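Creatinine amidohydrolase (Nostoc punctiforme PCC 73102, PDB 3NO4) probably hydrolyses carbon-nitrogen bonds in linear amides, as a metal-dependent member of the creatininase superfamily, with nickel bound in this crystal. Local coordinates at residues Ala32-Ser37 with Ala118-Phe123; His90-Gly95 with Tyr219-Phe224; Thr103-Val108 with Leu136-Ser141; Phe125-Gly130 with Asn164-Gly169. All coordinates share one frame; numbering follows the deposited sequence.

Interaction 1 (Ala32-Ser37 with Ala118-Phe123); sequences AYLQQS and AGFSKF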
# COMPACT_ATOMS: atom_id res chain seq x y z
N ALA A 32 6.43 33.43 -11.64
CA ALA A 32 7.51 34.40 -11.89
C ALA A 32 8.87 33.90 -11.33
O ALA A 32 9.88 33.95 -12.04
CB ALA A 32 7.16 35.80 -11.32
N TYR A 33 8.86 33.38 -10.11
CA TYR A 33 10.06 32.77 -9.48
C TYR A 33 10.67 31.66 -10.33
O TYR A 33 11.90 31.62 -10.48
CB TYR A 33 9.73 32.25 -8.08
CG TYR A 33 10.81 31.44 -7.40
CD1 TYR A 33 10.93 30.06 -7.62
CD2 TYR A 33 11.71 32.05 -6.54
CE1 TYR A 33 11.93 29.32 -6.99
CE2 TYR A 33 12.71 31.32 -5.91
CZ TYR A 33 12.82 29.97 -6.13
OH TYR A 33 13.80 29.27 -5.46
N LEU A 34 9.82 30.77 -10.85
CA LEU A 34 10.26 29.64 -11.68
C LEU A 34 10.96 30.02 -12.99
O LEU A 34 11.65 29.18 -13.56
CB LEU A 34 9.12 28.64 -11.97
CG LEU A 34 8.74 27.77 -10.77
CD1 LEU A 34 7.42 27.06 -10.99
CD2 LEU A 34 9.85 26.75 -10.51
N GLN A 35 10.79 31.25 -13.47
CA GLN A 35 11.60 31.76 -14.59
C GLN A 35 13.08 31.92 -14.19
O GLN A 35 13.94 31.77 -15.04
CB GLN A 35 11.06 33.11 -15.11
CG GLN A 35 9.62 33.10 -15.66
CD GLN A 35 9.44 32.19 -16.89
OE1 GLN A 35 8.70 31.22 -16.82
NE2 GLN A 35 10.12 32.50 -18.02
N GLN A 36 13.35 32.24 -12.91
CA GLN A 36 14.69 32.54 -12.39
C GLN A 36 15.35 31.32 -11.73
O GLN A 36 16.55 31.17 -11.78
CB GLN A 36 14.61 33.69 -11.37
CG GLN A 36 13.84 34.93 -11.81
CD GLN A 36 14.39 35.49 -13.08
OE1 GLN A 36 15.51 35.17 -13.48
NE2 GLN A 36 13.60 36.32 -13.75
N SER A 37 14.56 30.46 -11.09
CA SER A 37 15.12 29.33 -10.33
C SER A 37 14.21 28.14 -10.31
O SER A 37 13.01 28.32 -10.32
CB SER A 37 15.40 29.76 -8.89
OG SER A 37 15.92 28.66 -8.13
N ALA A 118 5.24 21.24 -11.98
CA ALA A 118 5.29 22.70 -12.13
C ALA A 118 6.64 23.21 -12.64
O ALA A 118 6.73 24.33 -13.07
CB ALA A 118 4.96 23.38 -10.76
N GLY A 119 7.69 22.39 -12.59
CA GLY A 119 9.01 22.78 -13.08
C GLY A 119 10.10 22.88 -12.02
O GLY A 119 11.25 23.19 -12.37
N PHE A 120 9.78 22.64 -10.74
CA PHE A 120 10.81 22.59 -9.69
C PHE A 120 11.68 21.33 -9.93
O PHE A 120 11.17 20.26 -10.29
CB PHE A 120 10.22 22.58 -8.27
CG PHE A 120 9.65 23.87 -7.82
CD1 PHE A 120 10.49 24.86 -7.25
CD2 PHE A 120 8.29 24.14 -7.96
CE1 PHE A 120 9.97 26.07 -6.84
CE2 PHE A 120 7.75 25.37 -7.54
CZ PHE A 120 8.57 26.33 -6.96
N SER A 121 12.99 21.47 -9.80
CA SER A 121 13.88 20.34 -9.98
C SER A 121 15.04 20.21 -8.95
O SER A 121 15.74 19.19 -8.95
CB SER A 121 14.41 20.36 -11.41
OG SER A 121 15.31 21.42 -11.59
N LYS A 122 15.23 21.20 -8.09
CA LYS A 122 16.22 21.14 -7.04
C LYS A 122 15.49 21.25 -5.71
O LYS A 122 15.06 22.34 -5.33
CB LYS A 122 17.23 22.26 -7.24
CG LYS A 122 18.07 22.13 -8.53
CD LYS A 122 19.31 21.25 -8.32
CE LYS A 122 20.32 21.40 -9.47
NZ LYS A 122 21.58 20.62 -9.20
N PHE A 123 15.33 20.10 -5.03
CA PHE A 123 14.65 20.01 -3.74
C PHE A 123 15.65 19.82 -2.59
O PHE A 123 16.30 18.74 -2.49
CB PHE A 123 13.65 18.85 -3.75
CG PHE A 123 12.55 19.03 -4.71
CD1 PHE A 123 12.73 18.73 -6.08
CD2 PHE A 123 11.32 19.49 -4.29
CE1 PHE A 123 11.71 18.89 -6.98
CE2 PHE A 123 10.29 19.68 -5.21
CZ PHE A 123 10.48 19.36 -6.55
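L34, near the end of helix 27-36, sets a methyl group on the ring of F120, just past the Schellman motif at G119 that ends helix 101-118. The contact thus joins the C-terminal end of helix 27-36 to the turn between helix 101-118 and strand 122-127 of the parallel sheet in the creatininase alpha/beta fold. The CH-pi contact is nearly central: L34 CD2 stands 3.6 Å from the centroid of the F120 ring and only 5° off its normal, so all six ring carbons lie at similar distances from the methyl. With CG of F120 anti to its carbonyl carbon (chi1 -74°), the ring reaches toward helix 27-36 although its CB points alongside, and one face meets L34. In L34 a chi2 of 166° spreads the two methyls over different targets. While CD2 sits on the ring, CD1 reaches back to the helix end, 3.5 Å from A118 O and 4.4 Å from A118 CB. G119 turns the chain beside the same leucine and brings its carbonyl carbon 4.2 Å from L34 CD2. P94 of the second subunit packs on both L34 and A118, which places this side of the contact at a subunit interface. Y33 crosses F120 at about a right angle; its hydroxyl is hydrogen-bonded to G39 O and I77 N, which holds the phenol by its far end. On the ring itself, Y33 CE1 meets F120 CE1 at 3.8 Å.

Interaction 2 (His90-Gly95 with Tyr219-Phe224); sequences HTAFPG and YSAADF. With EDO (1,2-ethanediol), chain H.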
# COMPACT_ATOMS: atom_id res chain seq x y z
N HIS A 90 10.32 7.23 19.63
CA HIS A 90 9.93 8.16 20.71
C HIS A 90 8.46 8.06 21.15
O HIS A 90 8.00 8.86 21.98
CB HIS A 90 10.21 9.60 20.27
CG HIS A 90 11.65 9.88 20.01
ND1 HIS A 90 12.59 9.92 21.01
CD2 HIS A 90 12.32 10.10 18.85
CE1 HIS A 90 13.77 10.19 20.49
NE2 HIS A 90 13.63 10.29 19.18
N THR A 91 7.72 7.07 20.63
CA THR A 91 6.27 6.99 20.87
C THR A 91 5.86 6.48 22.28
O THR A 91 4.69 6.57 22.63
CB THR A 91 5.54 6.17 19.77
OG1 THR A 91 5.99 4.81 19.80
CG2 THR A 91 5.85 6.74 18.39
N ALA A 92 6.79 6.03 23.11
CA ALA A 92 6.48 5.66 24.49
C ALA A 92 6.42 6.88 25.41
O ALA A 92 6.09 6.73 26.59
CB ALA A 92 7.45 4.61 25.03
N PHE A 93 6.74 8.07 24.88
CA PHE A 93 6.54 9.35 25.57
C PHE A 93 5.32 10.10 24.99
O PHE A 93 5.23 10.26 23.78
CB PHE A 93 7.80 10.21 25.43
CG PHE A 93 9.01 9.59 26.07
CD1 PHE A 93 9.81 8.71 25.37
CD2 PHE A 93 9.38 9.93 27.35
CE1 PHE A 93 10.95 8.16 25.96
CE2 PHE A 93 10.51 9.37 27.96
CZ PHE A 93 11.29 8.48 27.26
N PRO A 94 4.41 10.60 25.84
CA PRO A 94 3.20 11.27 25.35
C PRO A 94 3.52 12.60 24.66
O PRO A 94 4.38 13.41 25.12
CB PRO A 94 2.38 11.48 26.61
CG PRO A 94 3.43 11.62 27.71
CD PRO A 94 4.51 10.68 27.32
N GLY A 95 2.81 12.84 23.56
CA GLY A 95 3.00 14.01 22.73
C GLY A 95 3.84 13.80 21.51
O GLY A 95 3.87 14.65 20.65
N TYR A 219 16.19 0.98 19.16
CA TYR A 219 15.39 -0.13 18.63
C TYR A 219 13.93 0.27 18.76
O TYR A 219 13.59 1.35 18.32
CB TYR A 219 15.79 -1.42 19.34
CG TYR A 219 17.27 -1.70 19.26
CD1 TYR A 219 17.89 -2.04 18.05
CD2 TYR A 219 18.07 -1.67 20.40
CE1 TYR A 219 19.29 -2.35 17.99
CE2 TYR A 219 19.44 -1.98 20.35
CZ TYR A 219 20.03 -2.32 19.15
OH TYR A 219 21.38 -2.57 19.17
N SER A 220 13.10 -0.53 19.43
CA SER A 220 11.67 -0.21 19.60
C SER A 220 11.44 0.94 20.58
O SER A 220 12.27 1.21 21.41
CB SER A 220 10.91 -1.45 20.11
OG SER A 220 11.15 -1.72 21.49
N ALA A 221 10.27 1.59 20.45
CA ALA A 221 9.84 2.65 21.36
C ALA A 221 9.90 2.23 22.83
O ALA A 221 10.38 3.00 23.65
CB ALA A 221 8.43 3.12 21.01
N ALA A 222 9.44 1.01 23.13
CA ALA A 222 9.40 0.44 24.48
C ALA A 222 10.81 0.29 25.04
O ALA A 222 11.09 0.77 26.14
CB ALA A 222 8.61 -0.91 24.53
N ASP A 223 11.70 -0.32 24.24
CA ASP A 223 13.13 -0.44 24.55
C ASP A 223 13.77 0.95 24.78
O ASP A 223 14.57 1.14 25.72
CB ASP A 223 13.88 -1.24 23.44
CG ASP A 223 15.40 -1.29 23.64
OD1 ASP A 223 15.89 -2.23 24.31
OD2 ASP A 223 16.11 -0.37 23.15
N PHE A 224 13.42 1.90 23.92
CA PHE A 224 13.99 3.25 23.99
C PHE A 224 13.76 3.89 25.37
O PHE A 224 14.69 4.41 25.96
CB PHE A 224 13.45 4.15 22.91
CG PHE A 224 14.15 5.48 22.84
CD1 PHE A 224 13.68 6.56 23.58
CD2 PHE A 224 15.28 5.65 22.03
CE1 PHE A 224 14.35 7.82 23.54
CE2 PHE A 224 15.97 6.90 22.00
CZ PHE A 224 15.49 7.98 22.76
C1 EDO H . 25.43 -3.19 20.12
O1 EDO H . 24.56 -2.47 19.22
C2 EDO H . 26.64 -3.70 19.35
O2 EDO H . 26.32 -4.00 17.98
O HOH W 1 9.80 5.63 23.13
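Next to the metal-site pocket, the type I beta turn H90-F93 packs against the first turn of helix 221-227, and H90 presents its edge to the face of F224. The pair is T-shaped (edge-to-face), with centroids 4.9 Å apart and planes at 73°. H90 CE1 makes the closest approach, 3.6 Å from F224 CZ, while ND1 lies beside F224 CE1. The imidazole is held at both nitrogens, ND1 by Q49 NE2 and NE2 by an unidentified ligand, about 7 Å from the nickel ion; it also stacks on H186. F224 has its CG anti to the backbone N (chi1 -172°), which extends the ring from the helix to meet two aromatic neighbours, one at a face and one at an edge. The second, F93, crosses it at about a right angle, F93 CE1 and F224 CD1 meeting at 4.0 Å with each atom near the plane of the other ring. F93 also meets W27 of the second subunit edge-to-face.

The helix start is capped by S220: its OG accepts from D223 N at 3.1 Å, a capping bond at the N-cap position; A221, next in the chain, points its CB at the loop. The methyl of A221 sits 3.2 Å from T91 OG1, a hydroxyl already bonded to L88 O. A92 CB packs 3.6 Å from A221 O. That carbonyl also accepts from a water, which accepts a hydrogen bond from A92 N at 3.0 Å, so a single water bridges turn and helix where the backbones make no direct hydrogen bond.

Interaction 3 (Thr103-Val108 with Leu136-Ser141); sequences TLIQVV and LKAAFS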
# COMPACT_ATOMS: atom_id res chain seq x y z
N THR A 103 4.60 5.63 5.10
CA THR A 103 3.74 6.84 4.98
C THR A 103 4.57 8.08 4.59
O THR A 103 4.17 8.82 3.70
CB THR A 103 2.99 7.16 6.26
OG1 THR A 103 2.32 5.99 6.73
CG2 THR A 103 2.01 8.35 6.03
N LEU A 104 5.71 8.29 5.22
CA LEU A 104 6.57 9.44 4.88
C LEU A 104 7.10 9.38 3.43
O LEU A 104 7.25 10.41 2.75
CB LEU A 104 7.71 9.63 5.87
CG LEU A 104 8.64 10.83 5.64
CD1 LEU A 104 7.79 12.13 5.64
CD2 LEU A 104 9.75 10.92 6.69
N ILE A 105 7.42 8.18 2.97
CA ILE A 105 7.88 8.00 1.58
C ILE A 105 6.74 8.49 0.61
O ILE A 105 6.99 9.18 -0.36
CB ILE A 105 8.26 6.53 1.32
CG1 ILE A 105 9.55 6.16 2.04
CG2 ILE A 105 8.29 6.16 -0.19
CD1 ILE A 105 9.82 4.67 1.96
N GLN A 106 5.50 8.11 0.89
CA GLN A 106 4.36 8.56 0.05
C GLN A 106 4.08 10.06 0.12
O GLN A 106 3.77 10.67 -0.90
CB GLN A 106 3.13 7.71 0.30
CG GLN A 106 3.36 6.19 -0.06
CD GLN A 106 3.90 5.88 -1.55
OE1 GLN A 106 3.33 6.41 -2.56
NE2 GLN A 106 4.95 4.97 -1.67
N VAL A 107 4.25 10.65 1.29
CA VAL A 107 4.16 12.07 1.47
C VAL A 107 5.21 12.78 0.61
O VAL A 107 4.84 13.66 -0.17
CB VAL A 107 4.24 12.49 2.97
CG1 VAL A 107 4.47 14.02 3.14
CG2 VAL A 107 2.98 12.00 3.72
N VAL A 108 6.49 12.37 0.73
CA VAL A 108 7.57 12.99 -0.06
C VAL A 108 7.32 12.80 -1.58
O VAL A 108 7.48 13.73 -2.38
CB VAL A 108 8.97 12.46 0.34
CG1 VAL A 108 10.04 12.93 -0.66
CG2 VAL A 108 9.30 12.91 1.78
N LEU A 136 13.98 9.54 4.37
CA LEU A 136 14.09 10.58 3.33
C LEU A 136 14.89 10.10 2.13
O LEU A 136 14.45 10.29 0.99
CB LEU A 136 14.69 11.91 3.83
CG LEU A 136 13.74 12.91 4.48
CD1 LEU A 136 14.58 14.07 5.00
CD2 LEU A 136 12.59 13.40 3.54
N LYS A 137 16.06 9.49 2.38
CA LYS A 137 16.89 9.00 1.30
C LYS A 137 16.15 7.90 0.50
O LYS A 137 16.17 7.87 -0.75
CB LYS A 137 18.26 8.53 1.82
CG LYS A 137 19.19 9.71 2.17
CD LYS A 137 20.51 9.15 2.70
CE LYS A 137 21.57 10.26 2.99
NZ LYS A 137 22.60 9.67 3.94
N ALA A 138 15.44 7.04 1.22
CA ALA A 138 14.59 6.04 0.60
C ALA A 138 13.49 6.66 -0.25
O ALA A 138 13.26 6.24 -1.37
CB ALA A 138 13.99 5.14 1.67
N ALA A 139 12.84 7.67 0.30
CA ALA A 139 11.80 8.43 -0.39
C ALA A 139 12.30 9.07 -1.68
O ALA A 139 11.56 9.10 -2.65
CB ALA A 139 11.19 9.52 0.55
N PHE A 140 13.51 9.60 -1.67
CA PHE A 140 14.10 10.17 -2.89
C PHE A 140 14.22 9.16 -3.99
O PHE A 140 13.78 9.44 -5.12
CB PHE A 140 15.48 10.79 -2.64
CG PHE A 140 15.50 11.91 -1.63
CD1 PHE A 140 14.34 12.58 -1.21
CD2 PHE A 140 16.72 12.31 -1.11
CE1 PHE A 140 14.41 13.60 -0.27
CE2 PHE A 140 16.78 13.32 -0.19
CZ PHE A 140 15.63 13.96 0.24
N SER A 141 14.81 8.00 -3.67
CA SER A 141 14.93 6.90 -4.61
C SER A 141 13.56 6.46 -5.16
O SER A 141 13.38 6.32 -6.36
CB SER A 141 15.66 5.71 -3.96
OG SER A 141 16.99 6.05 -3.71
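A139 is the bump at the crossing of helices 101-118 and 132-150, its methyl pushed into the hollow between I105 and V108 on the facing helix. The local axes approach to 8.7 Å at a crossing angle of -50°, and the CA atoms of I105 and A139 lie only 4.4 Å apart. Such closeness depends on the smallness of alanine: A139 CB rests 3.8 Å from I105 CA and 3.7 Å from V108 CB, touching one helix backbone almost directly. The walls of the hollow are built by branched side chains. On one flank, I105 CG1 runs alongside the A139 backbone, 4.0 Å from A139 CB, and its CD1 carries on to the methyl of A138 at 4.2 Å. On the other, V108 straddles the alanine. Its CG1, anti to the backbone N (chi1 170°), lies against A139 CB and points on to the edge of the F140 ring, whereas CG2 turns to L136 and meets CD2 at 3.8 Å, the two side chains crossing at about a right angle. L136 and F140 touch V162 and C160 of strand 159-164: helix 132-150 packs on the sheet as the crossover of a beta-alpha-beta unit between parallel strands 122-127 and 159-164, with helix 101-118 against it. I105 also packs on I105 of the third subunit, so the helix pair borders a subunit interface. No hydrogen bond or charge pair crosses between the segments. The hold is therefore by apolar contact alone, and its specificity rests on the fit of methyls into hollows.

Interaction 4 (Phe125-Gly130 with Asn164-Gly169); sequences FINGHG and NWFMCG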
# COMPACT_ATOMS: atom_id res chain seq x y z
N PHE A 125 16.08 19.64 1.28
CA PHE A 125 15.38 19.38 2.53
C PHE A 125 16.34 19.71 3.66
O PHE A 125 17.35 19.02 3.82
CB PHE A 125 14.95 17.93 2.68
CG PHE A 125 13.84 17.55 1.74
CD1 PHE A 125 14.11 17.26 0.41
CD2 PHE A 125 12.52 17.58 2.17
CE1 PHE A 125 13.01 16.91 -0.49
CE2 PHE A 125 11.46 17.25 1.28
CZ PHE A 125 11.74 16.92 -0.04
N ILE A 126 16.00 20.72 4.47
CA ILE A 126 16.83 21.10 5.62
C ILE A 126 16.18 20.42 6.78
O ILE A 126 15.05 20.74 7.17
CB ILE A 126 16.91 22.58 5.84
CG1 ILE A 126 17.72 23.23 4.70
CG2 ILE A 126 17.56 22.89 7.18
CD1 ILE A 126 17.67 24.79 4.70
N ASN A 127 16.91 19.45 7.32
CA ASN A 127 16.36 18.49 8.26
C ASN A 127 16.85 18.74 9.70
O ASN A 127 18.00 19.08 9.93
CB ASN A 127 16.71 17.08 7.80
CG ASN A 127 16.28 16.01 8.77
OD1 ASN A 127 15.14 16.00 9.25
ND2 ASN A 127 17.18 15.07 9.03
N GLY A 128 15.94 18.56 10.66
CA GLY A 128 16.22 18.72 12.08
C GLY A 128 16.21 17.44 12.90
O GLY A 128 16.49 17.51 14.08
N HIS A 129 15.86 16.29 12.30
CA HIS A 129 15.65 15.03 13.02
C HIS A 129 16.43 13.89 12.31
O HIS A 129 16.07 13.52 11.20
CB HIS A 129 14.14 14.70 13.09
CG HIS A 129 13.85 13.37 13.72
ND1 HIS A 129 14.39 12.99 14.93
CD2 HIS A 129 13.08 12.33 13.31
CE1 HIS A 129 14.01 11.76 15.21
NE2 HIS A 129 13.19 11.35 14.26
N GLY A 130 17.48 13.41 12.96
CA GLY A 130 18.29 12.26 12.50
C GLY A 130 17.49 11.06 12.04
O GLY A 130 17.84 10.45 11.04
N ASN A 164 21.48 18.21 6.99
CA ASN A 164 21.15 18.06 8.39
C ASN A 164 21.88 19.15 9.15
O ASN A 164 23.08 19.12 9.21
CB ASN A 164 21.57 16.67 8.86
CG ASN A 164 20.91 15.59 8.04
OD1 ASN A 164 19.68 15.47 8.06
ND2 ASN A 164 21.71 14.82 7.29
N TRP A 165 21.15 20.12 9.72
CA TRP A 165 21.80 21.29 10.32
C TRP A 165 22.80 20.92 11.42
O TRP A 165 23.87 21.51 11.51
CB TRP A 165 20.79 22.29 10.85
CG TRP A 165 20.18 22.01 12.20
CD1 TRP A 165 19.04 21.36 12.44
CD2 TRP A 165 20.70 22.41 13.46
NE1 TRP A 165 18.78 21.33 13.78
CE2 TRP A 165 19.80 21.96 14.44
CE3 TRP A 165 21.83 23.13 13.86
CZ2 TRP A 165 19.99 22.21 15.82
CZ3 TRP A 165 22.04 23.37 15.23
CH2 TRP A 165 21.12 22.89 16.19
N PHE A 166 22.43 19.91 12.21
CA PHE A 166 23.23 19.33 13.33
C PHE A 166 24.47 18.54 12.90
O PHE A 166 25.32 18.20 13.76
CB PHE A 166 22.34 18.47 14.26
CG PHE A 166 21.67 17.35 13.57
CD1 PHE A 166 22.27 16.12 13.49
CD2 PHE A 166 20.42 17.52 12.96
CE1 PHE A 166 21.65 15.05 12.81
CE2 PHE A 166 19.78 16.47 12.27
CZ PHE A 166 20.41 15.25 12.20
N MSE A 167 24.60 18.28 11.58
CA MSE A 167 25.82 17.68 11.00
C MSE A 167 26.71 18.70 10.31
O MSE A 167 27.72 18.32 9.75
CB MSE A 167 25.47 16.55 10.02
CG MSE A 167 25.31 15.20 10.70
SE MSE A 167 24.55 13.90 9.46
CE MSE A 167 25.74 14.07 7.93
N CYS A 168 26.34 19.98 10.32
CA CYS A 168 27.25 21.02 9.81
C CYS A 168 28.55 21.00 10.64
O CYS A 168 28.49 20.88 11.87
CB CYS A 168 26.60 22.39 9.90
SG CYS A 168 25.24 22.64 8.79
N GLY A 169 29.70 21.11 9.96
CA GLY A 169 31.01 21.09 10.59
C GLY A 169 31.22 22.26 11.56
O GLY A 169 31.82 22.07 12.60
O HOH W 2 17.15 19.72 15.61
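N127 and N164 join their side-chain amides at the ends of neighbouring parallel strands, ND2 of N127 donating to OD1 of N164 at 2.7 Å and 170°. The amides lie side by side with planes 75° apart; the acceptor lies in the plane of the N127 amide. N127 ND2 also donates to H129 O at 2.9 Å, and N127 OD1 accepts from H129 N at 3.1 Å, an Asx turn, with N132 ND2 as a further donor; both ends of the amide are thus gripped, which fixes its flip. Between the backbones, W165 N gives N127 O a weak bond of 3.3 Å, continuing the bridge N127-N164.

A water in the indole plane accepts from W165 NE1 and lies 2.8 Å from G128 O, to which it may donate.

Packing falls to F166, whose chi1 of 59° sends the ring across the loop; F166 CZ meets G130 N at 3.5 Å. W165 CD1 touches G128 CA at 3.9 Å.

The Asx turn shapes the loop after strand 122-127 that carries H129, whose side chain is about 5 Å from the nickel ion: the C-terminal edge of a parallel sheet, the usual place for the active site in alpha/beta folds.

From the N terminus, helix 27-36 is the first to find its partner: interaction 1 closes the stretch up to strand 122-127. Before it closes, 90-95 opens interaction 2, the longest loop, completed only at helix 221-227, and 103-108 opens interaction 3, completed at helix 132-150; interaction 1 crosses both. Interaction 4 starts on the strand used by interaction 1, crosses interaction 3, and ends at the C-terminal end of strand 159-164 and the loop after it. Interactions 3 and 4 both nest inside interaction 2. F140 touches F125, joining helix 132-150 to strand 122-127, and H90 meets H129 beside the metal. Interactions 1 and 2 lie on opposite sides of the chain's centre, about 40 Å apart between centres.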